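PDB 2QTP: peptide synthase from Silicibacter pomeroyi DSS-3, which is of unknown function but probably has a role in amino-acid metabolism and adopts a variant of the Bacillus chorismate mutase fold. Local coordinates for residues N38-A41 and D47-E50; T49-T54 and L92-A97; D156-R159 and I163-A166. One frame throughout, in Å; residues are numbered along the deposited sequence.

Contacts 1 and 2 are close neighbours, their centres about 6 Å apart, and both use the first turn of helix 49-70, sharing Thr49 and Glu50. Contact 1 sets the loop after strand 21-37 against the start of that helix; contact 2 packs the same turn on the short helix 92-98. Contact 3 comes last along the chain, its centre about 15 Å from that of contact 1 and 14 Å from that of contact 2, where a loop folds against strand 162-171 of the mixed sheet. Ile163 of that strand touches Asn38, Leu51 and His94, so the strand meets the loop and both helices at a shared point of packing.

Contact 1 (N38-A41 and D47-E50); sequences NPFA and DLTE
Phe40 points its ring across at the segment 47-50 and fits between Leu48 and Glu50. The ring meets Leu48 at a slant: CD2 of Phe40 lies 3.6 Å from CD2 of Leu48. Leu48 does not aim its side chain straight at the turn; with CG anti to the carbonyl carbon (chi1 -54°), it brings just the CD2 branch back against the ring. At the far end of the ring, CZ of Phe40 sits 4.0 Å from CB of Glu50 and 3.8 Å from the carbonyl O of Asp47.

Glu50 runs out extended and passes Pro39 in the opposite direction, so that its carboxylate oxygen OE2 comes to 3.4 Å from CB of Pro39. The carboxylate plane stands 75° from the Phe40 ring, and the charged group lies alongside the apolar residues with no stacking. Pro39 also serves its own neighbour: its CG rests 4.0 Å above the centre of one face of the Phe40 ring. Two Asx turns shape the segments, Asn38 OD1 taking the Phe40 N-H and Asp47 OD1 taking that of Thr49.

Asn38 to Ala41 form a type I turn after strand 21-37, and Leu48 is the N-cap of helix 49-70. Leu48 also touches helix 92-98. Asn38 ND2 is hydrogen-bonded to His94 ND1, joining the turn to helix 92-98, while Pro39 and Phe40 also lie on Leu51 of helix 49-70.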
ATOM      1  N   ASN A  38      -5.941  10.102  10.044  1.00 65.32           N
ATOM      2  CA  ASN A  38      -5.481  11.239   9.254  1.00 64.63           C
ATOM      3  C   ASN A  38      -5.491  12.432  10.192  1.00 65.65           C
ATOM      4  O   ASN A  38      -6.560  12.824  10.666  1.00 65.43           O
ATOM      5  CB  ASN A  38      -6.437  11.427   8.073  1.00 63.76           C
ATOM      6  CG  ASN A  38      -6.099  12.574   7.183  1.00 61.82           C
ATOM      7  OD1 ASN A  38      -5.142  13.327   7.410  1.00 61.84           O
ATOM      8  ND2 ASN A  38      -6.960  12.771   6.155  1.00 60.92           N
ATOM      9  N   PRO A  39      -4.308  12.998  10.514  1.00 68.14           N
ATOM     10  CA  PRO A  39      -4.333  14.167  11.420  1.00 67.28           C
ATOM     11  C   PRO A  39      -5.048  15.402  10.832  1.00 64.95           C
ATOM     12  O   PRO A  39      -5.448  16.283  11.573  1.00 67.75           O
ATOM     13  CB  PRO A  39      -2.827  14.457  11.649  1.00 67.40           C
ATOM     14  CG  PRO A  39      -2.177  13.979  10.398  1.00 67.31           C
ATOM     15  CD  PRO A  39      -2.927  12.679  10.097  1.00 69.85           C
ATOM     16  N   PHE A  40      -5.245  15.427   9.518  1.00 64.63           N
ATOM     17  CA  PHE A  40      -5.872  16.538   8.844  1.00 65.27           C
ATOM     18  C   PHE A  40      -7.313  16.265   8.443  1.00 64.48           C
ATOM     19  O   PHE A  40      -7.862  17.006   7.662  1.00 66.47           O
ATOM     20  CB  PHE A  40      -5.029  16.928   7.623  1.00 65.74           C
ATOM     21  CG  PHE A  40      -3.551  17.168   7.949  1.00 65.38           C
ATOM     22  CD1 PHE A  40      -3.185  17.862   9.077  1.00 66.27           C
ATOM     23  CD2 PHE A  40      -2.549  16.726   7.098  1.00 67.12           C
ATOM     24  CE1 PHE A  40      -1.853  18.092   9.372  1.00 72.57           C
ATOM     25  CE2 PHE A  40      -1.213  16.940   7.402  1.00 68.34           C
ATOM     26  CZ  PHE A  40      -0.877  17.626   8.534  1.00 66.28           C
ATOM     27  N   ALA A  41      -7.907  15.193   8.960  1.00 63.38           N
ATOM     28  CA  ALA A  41      -9.295  14.889   8.700  1.00 60.37           C
ATOM     29  C   ALA A  41     -10.153  16.030   9.240  1.00 60.09           C
ATOM     30  O   ALA A  41      -9.941  16.489  10.356  1.00 60.90           O
ATOM     31  CB  ALA A  41      -9.725  13.520   9.338  1.00 58.11           C
ATOM     32  N   ASP A  47       0.389  22.815   4.995  1.00 64.30           N
ATOM     33  CA  ASP A  47       1.665  22.184   5.342  1.00 64.57           C
ATOM     34  C   ASP A  47       1.402  20.762   5.765  1.00 64.57           C
ATOM     35  O   ASP A  47       0.884  20.492   6.875  1.00 65.81           O
ATOM     36  CB  ASP A  47       2.371  22.998   6.441  1.00 60.89           C
ATOM     37  CG  ASP A  47       3.699  22.375   6.872  1.00 68.65           C
ATOM     38  OD1 ASP A  47       4.074  21.271   6.415  1.00 64.71           O
ATOM     39  OD2 ASP A  47       4.372  22.975   7.702  1.00 72.53           O
ATOM     40  N   LEU A  48       1.755  19.840   4.868  1.00 65.22           N
ATOM     41  CA  LEU A  48       1.488  18.413   5.057  1.00 63.81           C
ATOM     42  C   LEU A  48       2.716  17.642   5.532  1.00 62.64           C
ATOM     43  O   LEU A  48       2.758  16.440   5.420  1.00 60.73           O
ATOM     44  CB  LEU A  48       0.954  17.831   3.738  1.00 65.38           C
ATOM     45  CG  LEU A  48      -0.263  18.561   3.162  1.00 65.89           C
ATOM     46  CD1 LEU A  48      -0.674  18.069   1.742  1.00 66.26           C
ATOM     47  CD2 LEU A  48      -1.460  18.403   4.147  1.00 65.00           C
ATOM     48  N   THR A  49       3.720  18.348   6.049  1.00 62.43           N
ATOM     49  CA  THR A  49       4.951  17.748   6.544  1.00 62.91           C
ATOM     50  C   THR A  49       4.668  16.516   7.397  1.00 65.95           C
ATOM     51  O   THR A  49       5.299  15.473   7.225  1.00 68.50           O
ATOM     52  CB  THR A  49       5.747  18.810   7.352  1.00 63.14           C
ATOM     53  OG1 THR A  49       6.152  19.847   6.458  1.00 59.75           O
ATOM     54  CG2 THR A  49       6.998  18.232   8.083  1.00 57.43           C
ATOM     55  N   GLU A  50       3.713  16.642   8.310  1.00 67.11           N
ATOM     56  CA  GLU A  50       3.430  15.588   9.259  1.00 68.44           C
ATOM     57  C   GLU A  50       3.037  14.289   8.535  1.00 66.48           C
ATOM     58  O   GLU A  50       3.448  13.208   8.943  1.00 66.73           O
ATOM     59  CB  GLU A  50       2.329  16.042  10.234  1.00 69.17           C
ATOM     60  CG  GLU A  50       2.091  15.064  11.381  1.00 77.87           C
ATOM     61  CD  GLU A  50       0.856  15.364  12.242  1.00 75.91           C
ATOM     62  OE1 GLU A  50       0.399  16.538  12.322  1.00 78.28           O
ATOM     63  OE2 GLU A  50       0.366  14.380  12.845  1.00 85.80           O
TER

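Contact 2 (T49-T54 and L92-A97); sequences TELMDT and LEHAAA
The helical segments 49-54 and 92-97 run in broadly the same direction, their axes 43° apart and 8.7 Å from each other at closest approach, with the CA atoms of Met52 and Ala97 just 5.1 Å apart. The small side chain of Ala97 is consistent with so close an approach; its CB faces the partner helix and lies 3.9 Å from CB of Leu51. CG of Met52, a selenomethionine, comes to 4.1 Å from the same methyl group, roughly at right angles to the Leu51 approach.

Leu51 reaches farther with one branch. Its CG is anti to the carbonyl carbon (chi1 -80°), and CD1 lands 3.5 Å from CB of His94, close also to the carbonyl O of that residue. The leucine and histidine side chains meet at a slant, so the methyl group touches the root of the imidazole, whose polar end is turned to Asn38. Where the backbones come nearest, CA of Met52 makes a CA-H...O contact with O of Ala97, 3.5 Å long with an angle of 146° at the hydrogen. CG of Met52 rests on the same oxygen, 3.6 Å from O of Ala97.

With no conventional hydrogen bond or salt bridge between the segments, the helices are held mainly by apolar fit. The pairing probably depends on how closely alanine and leucine mesh, while the polar end of His94 serves the loop after strand 21-37.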
ATOM      1  N   THR A  49       3.720  18.348   6.049  1.00 62.43           N
ATOM      2  CA  THR A  49       4.951  17.748   6.544  1.00 62.91           C
ATOM      3  C   THR A  49       4.668  16.516   7.397  1.00 65.95           C
ATOM      4  O   THR A  49       5.299  15.473   7.225  1.00 68.50           O
ATOM      5  CB  THR A  49       5.747  18.810   7.352  1.00 63.14           C
ATOM      6  OG1 THR A  49       6.152  19.847   6.458  1.00 59.75           O
ATOM      7  CG2 THR A  49       6.998  18.232   8.083  1.00 57.43           C
ATOM      8  N   GLU A  50       3.713  16.642   8.310  1.00 67.11           N
ATOM      9  CA  GLU A  50       3.430  15.588   9.259  1.00 68.44           C
ATOM     10  C   GLU A  50       3.037  14.289   8.535  1.00 66.48           C
ATOM     11  O   GLU A  50       3.448  13.208   8.943  1.00 66.73           O
ATOM     12  CB  GLU A  50       2.329  16.042  10.234  1.00 69.17           C
ATOM     13  CG  GLU A  50       2.091  15.064  11.381  1.00 77.87           C
ATOM     14  CD  GLU A  50       0.856  15.364  12.242  1.00 75.91           C
ATOM     15  OE1 GLU A  50       0.399  16.538  12.322  1.00 78.28           O
ATOM     16  OE2 GLU A  50       0.366  14.380  12.845  1.00 85.80           O
ATOM     17  N   LEU A  51       2.280  14.390   7.445  1.00 65.63           N
ATOM     18  CA  LEU A  51       1.952  13.191   6.675  1.00 65.31           C
ATOM     19  C   LEU A  51       3.134  12.646   5.858  1.00 64.85           C
ATOM     20  O   LEU A  51       3.180  11.451   5.643  1.00 64.18           O
ATOM     21  CB  LEU A  51       0.728  13.383   5.781  1.00 64.75           C
ATOM     22  CG  LEU A  51      -0.657  13.275   6.437  1.00 67.27           C
ATOM     23  CD1 LEU A  51      -1.737  13.550   5.408  1.00 69.80           C
ATOM     24  CD2 LEU A  51      -0.917  11.947   7.098  1.00 65.71           C
HETATM   25  N   MSE A  52       4.058  13.508   5.390  1.00 64.88           N
HETATM   26  CA  MSE A  52       5.228  13.049   4.659  1.00 62.00           C
HETATM   27  C   MSE A  52       6.160  12.294   5.594  1.00 63.61           C
HETATM   28  O   MSE A  52       6.692  11.250   5.218  1.00 64.95           O
HETATM   29  CB  MSE A  52       5.992  14.204   3.985  1.00 63.65           C
HETATM   30  CG  MSE A  52       5.180  15.041   2.984  1.00 55.78           C
HETATM   31 SE   MSE A  52       6.201  16.273   1.970  0.75 57.62          SE
HETATM   32  CE  MSE A  52       4.675  16.932   0.933  1.00 57.61           C
ATOM     33  N   ASP A  53       6.369  12.830   6.796  1.00 63.58           N
ATOM     34  CA  ASP A  53       7.199  12.160   7.802  1.00 64.46           C
ATOM     35  C   ASP A  53       6.582  10.828   8.196  1.00 64.44           C
ATOM     36  O   ASP A  53       7.278   9.836   8.268  1.00 67.06           O
ATOM     37  CB  ASP A  53       7.381  13.034   9.037  1.00 66.38           C
ATOM     38  CG  ASP A  53       8.214  14.276   8.770  1.00 70.74           C
ATOM     39  OD1 ASP A  53       8.962  14.342   7.772  1.00 65.93           O
ATOM     40  OD2 ASP A  53       8.095  15.205   9.577  1.00 74.04           O
ATOM     41  N   THR A  54       5.268  10.782   8.392  1.00 65.20           N
ATOM     42  CA  THR A  54       4.560   9.495   8.703  1.00 67.41           C
ATOM     43  C   THR A  54       4.663   8.481   7.541  1.00 67.15           C
ATOM     44  O   THR A  54       4.883   7.304   7.741  1.00 66.88           O
ATOM     45  CB  THR A  54       3.062   9.744   9.053  1.00 65.64           C
ATOM     46  OG1 THR A  54       3.000  10.565  10.215  1.00 74.14           O
ATOM     47  CG2 THR A  54       2.311   8.466   9.343  1.00 66.06           C
ATOM     48  N   LEU A  92      -7.405  14.460  -1.268  1.00 65.07           N
ATOM     49  CA  LEU A  92      -6.528  13.666  -2.102  1.00 67.61           C
ATOM     50  C   LEU A  92      -5.064  14.031  -1.885  1.00 67.80           C
ATOM     51  O   LEU A  92      -4.201  13.159  -1.974  1.00 68.01           O
ATOM     52  CB  LEU A  92      -6.912  13.833  -3.570  1.00 66.73           C
ATOM     53  CG  LEU A  92      -6.590  12.704  -4.552  1.00 76.50           C
ATOM     54  CD1 LEU A  92      -7.068  11.325  -4.066  1.00 69.72           C
ATOM     55  CD2 LEU A  92      -7.195  13.036  -5.937  1.00 72.28           C
ATOM     56  N   GLU A  93      -4.795  15.306  -1.582  1.00 66.55           N
ATOM     57  CA  GLU A  93      -3.437  15.788  -1.319  1.00 66.41           C
ATOM     58  C   GLU A  93      -2.828  15.127  -0.104  1.00 63.24           C
ATOM     59  O   GLU A  93      -1.614  15.042  -0.009  1.00 64.22           O
ATOM     60  CB  GLU A  93      -3.389  17.310  -1.066  1.00 67.54           C
ATOM     61  CG  GLU A  93      -3.640  18.175  -2.260  1.00 77.47           C
ATOM     62  CD  GLU A  93      -5.133  18.285  -2.633  1.00 87.56           C
ATOM     63  OE1 GLU A  93      -6.020  17.863  -1.853  1.00 76.81           O
ATOM     64  OE2 GLU A  93      -5.405  18.818  -3.730  1.00 99.30           O
ATOM     65  N   HIS A  94      -3.669  14.677   0.828  1.00 63.95           N
ATOM     66  CA  HIS A  94      -3.184  13.924   1.989  1.00 64.31           C
ATOM     67  C   HIS A  94      -2.569  12.564   1.580  1.00 63.98           C
ATOM     68  O   HIS A  94      -1.553  12.145   2.121  1.00 60.64           O
ATOM     69  CB  HIS A  94      -4.284  13.722   3.036  1.00 62.98           C
ATOM     70  CG  HIS A  94      -4.901  15.001   3.522  1.00 64.39           C
ATOM     71  ND1 HIS A  94      -6.118  15.044   4.164  1.00 60.45           N
ATOM     72  CD2 HIS A  94      -4.494  16.289   3.402  1.00 62.93           C
ATOM     73  CE1 HIS A  94      -6.411  16.298   4.457  1.00 63.89           C
ATOM     74  NE2 HIS A  94      -5.449  17.074   3.993  1.00 60.16           N
ATOM     75  N   ALA A  95      -3.182  11.914   0.603  1.00 62.81           N
ATOM     76  CA  ALA A  95      -2.652  10.669   0.027  1.00 63.38           C
ATOM     77  C   ALA A  95      -1.355  10.969  -0.714  1.00 63.31           C
ATOM     78  O   ALA A  95      -0.373  10.234  -0.598  1.00 66.33           O
ATOM     79  CB  ALA A  95      -3.689  10.006  -0.923  1.00 61.43           C
ATOM     80  N   ALA A  96      -1.338  12.034  -1.502  1.00 63.44           N
ATOM     81  CA  ALA A  96      -0.096  12.471  -2.150  1.00 62.23           C
ATOM     82  C   ALA A  96       1.057  12.636  -1.153  1.00 62.87           C
ATOM     83  O   ALA A  96       2.172  12.169  -1.401  1.00 62.19           O
ATOM     84  CB  ALA A  96      -0.317  13.735  -2.913  1.00 61.09           C
ATOM     85  N   ALA A  97       0.777  13.301  -0.031  1.00 62.24           N
ATOM     86  CA  ALA A  97       1.779  13.607   0.974  1.00 62.60           C
ATOM     87  C   ALA A  97       2.296  12.333   1.579  1.00 63.90           C
ATOM     88  O   ALA A  97       3.500  12.130   1.707  1.00 66.76           O
ATOM     89  CB  ALA A  97       1.198  14.533   2.070  1.00 58.35           C
TER

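Contact 3 (D156-R159 and I163-A166); sequences DAPR and IMVA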
ATOM      1  N   ASP A 156     -13.418  -2.665   7.029  1.00 67.08           N
ATOM      2  CA  ASP A 156     -13.762  -1.553   7.899  1.00 66.35           C
ATOM      3  C   ASP A 156     -12.852  -0.339   7.741  1.00 66.18           C
ATOM      4  O   ASP A 156     -12.796   0.502   8.613  1.00 63.41           O
ATOM      5  CB  ASP A 156     -13.704  -2.056   9.338  1.00 67.41           C
ATOM      6  CG  ASP A 156     -12.275  -2.460   9.765  1.00 71.09           C
ATOM      7  OD1 ASP A 156     -11.378  -2.725   8.921  1.00 75.15           O
ATOM      8  OD2 ASP A 156     -12.060  -2.541  10.972  1.00 73.20           O
ATOM      9  N   ALA A 157     -12.152  -0.234   6.620  1.00 63.72           N
ATOM     10  CA  ALA A 157     -11.203   0.821   6.465  1.00 62.01           C
ATOM     11  C   ALA A 157     -11.127   1.215   5.000  1.00 62.95           C
ATOM     12  O   ALA A 157     -11.458   0.406   4.119  1.00 64.29           O
ATOM     13  CB  ALA A 157      -9.822   0.378   7.001  1.00 59.98           C
ATOM     14  N   PRO A 158     -10.755   2.478   4.719  1.00 64.56           N
ATOM     15  CA  PRO A 158     -10.526   3.578   5.677  1.00 65.37           C
ATOM     16  C   PRO A 158     -11.828   4.288   6.093  1.00 65.45           C
ATOM     17  O   PRO A 158     -12.655   4.629   5.253  1.00 66.01           O
ATOM     18  CB  PRO A 158      -9.676   4.552   4.874  1.00 63.96           C
ATOM     19  CG  PRO A 158     -10.170   4.373   3.454  1.00 65.01           C
ATOM     20  CD  PRO A 158     -10.485   2.905   3.331  1.00 64.81           C
ATOM     21  N   ARG A 159     -12.005   4.495   7.390  0.50 65.35           N
ATOM     22  CA  ARG A 159     -13.109   5.294   7.875  0.50 64.55           C
ATOM     23  C   ARG A 159     -12.880   6.736   7.414  0.50 64.19           C
ATOM     24  O   ARG A 159     -11.815   7.083   6.897  0.50 61.33           O
ATOM     25  CB  ARG A 159     -13.174   5.249   9.390  0.50 65.10           C
ATOM     26  CG  ARG A 159     -13.480   3.876   9.992  0.50 72.53           C
ATOM     27  CD  ARG A 159     -13.191   3.992  11.482  0.50 76.21           C
ATOM     28  NE  ARG A 159     -13.292   2.749  12.242  0.50 77.03           N
ATOM     29  CZ  ARG A 159     -12.750   2.586  13.446  0.50 70.02           C
ATOM     30  NH1 ARG A 159     -12.050   3.565  14.010  0.50 58.65           N
ATOM     31  NH2 ARG A 159     -12.890   1.440  14.084  0.50 67.90           N
ATOM     32  N   ILE A 163      -6.562   7.112   6.741  1.00 65.20           N
ATOM     33  CA  ILE A 163      -5.853   6.812   5.474  1.00 66.43           C
ATOM     34  C   ILE A 163      -5.413   5.325   5.487  1.00 67.40           C
ATOM     35  O   ILE A 163      -4.931   4.831   6.520  1.00 67.33           O
ATOM     36  CB  ILE A 163      -4.613   7.702   5.221  1.00 65.41           C
ATOM     37  CG1 ILE A 163      -4.958   9.177   5.328  1.00 73.69           C
ATOM     38  CG2 ILE A 163      -4.010   7.479   3.822  1.00 64.12           C
ATOM     39  CD1 ILE A 163      -3.781  10.103   5.056  1.00 63.52           C
HETATM   40  N   MSE A 164      -5.655   4.617   4.370  1.00 66.80           N
HETATM   41  CA  MSE A 164      -5.226   3.230   4.186  1.00 64.78           C
HETATM   42  C   MSE A 164      -4.052   3.296   3.200  1.00 65.41           C
HETATM   43  O   MSE A 164      -4.197   3.744   2.067  1.00 64.28           O
HETATM   44  CB  MSE A 164      -6.377   2.356   3.658  1.00 68.39           C
HETATM   45  CG  MSE A 164      -6.088   0.907   3.654  1.00 65.84           C
HETATM   46 SE   MSE A 164      -7.474  -0.254   3.109  0.75 63.87          SE
HETATM   47  CE  MSE A 164      -7.547   0.166   1.164  1.00 63.06           C
ATOM     48  N   VAL A 165      -2.873   2.924   3.667  1.00 65.09           N
ATOM     49  CA  VAL A 165      -1.645   3.009   2.873  1.00 65.77           C
ATOM     50  C   VAL A 165      -1.144   1.580   2.583  1.00 64.27           C
ATOM     51  O   VAL A 165      -1.141   0.770   3.464  1.00 63.83           O
ATOM     52  CB  VAL A 165      -0.577   3.766   3.698  1.00 67.23           C
ATOM     53  CG1 VAL A 165       0.689   3.996   2.862  1.00 66.45           C
ATOM     54  CG2 VAL A 165      -1.185   5.087   4.253  1.00 63.23           C
ATOM     55  N   ALA A 166      -0.689   1.313   1.368  1.00 64.32           N
ATOM     56  CA  ALA A 166      -0.223   0.013   0.945  1.00 63.35           C
ATOM     57  C   ALA A 166       1.120   0.068   0.209  1.00 62.86           C
ATOM     58  O   ALA A 166       1.396   0.993  -0.562  1.00 63.21           O
ATOM     59  CB  ALA A 166      -1.292  -0.665   0.027  1.00 61.59           C
TER
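Pro158 and Met164 carry the apolar part of this contact. The proline ring turns toward strand 162-171 and crosses the selenomethionine side chain at an angle, its CB 4.1 Å from CB of Met164 and its CD 4.2 Å from the same atom. Pro158 CB is equally close, at 4.1 Å, to the backbone N of Met164, so the ring rests on the strand's main chain as well as on the root of the side chain. Ile163 joins in through its backbone: its own side chain starts out away from the loop, and atom C of Ile163 lies 4.4 Å from CB of Pro158.

Beyond CB, the selenomethionine has CG anti to the backbone N (chi1 -171°), and this together with an extended next bond puts SE of Met164 4.2 Å from the carbonyl O of Ala157, a loose van der Waals approach. The chain bends only beyond SE, swinging CE.

The polar groups of the loop bond to other parts of the chain. Asp156 forms salt bridges with Lys7 and Arg6, Ala157 bonds through its backbone with Gly128, and the backbone of Arg159 is held by Glu162. Strand 162-171 spends its own backbone bonds on strands either side, Ile163 pairing with Ile36 and Met164 with Met85.

The contact is thus a loop, turning through a cis peptide between Ala157 and Pro158, folded back onto an inner strand of a mixed beta-sheet, which belongs to a variant of the Bacillus chorismate mutase fold.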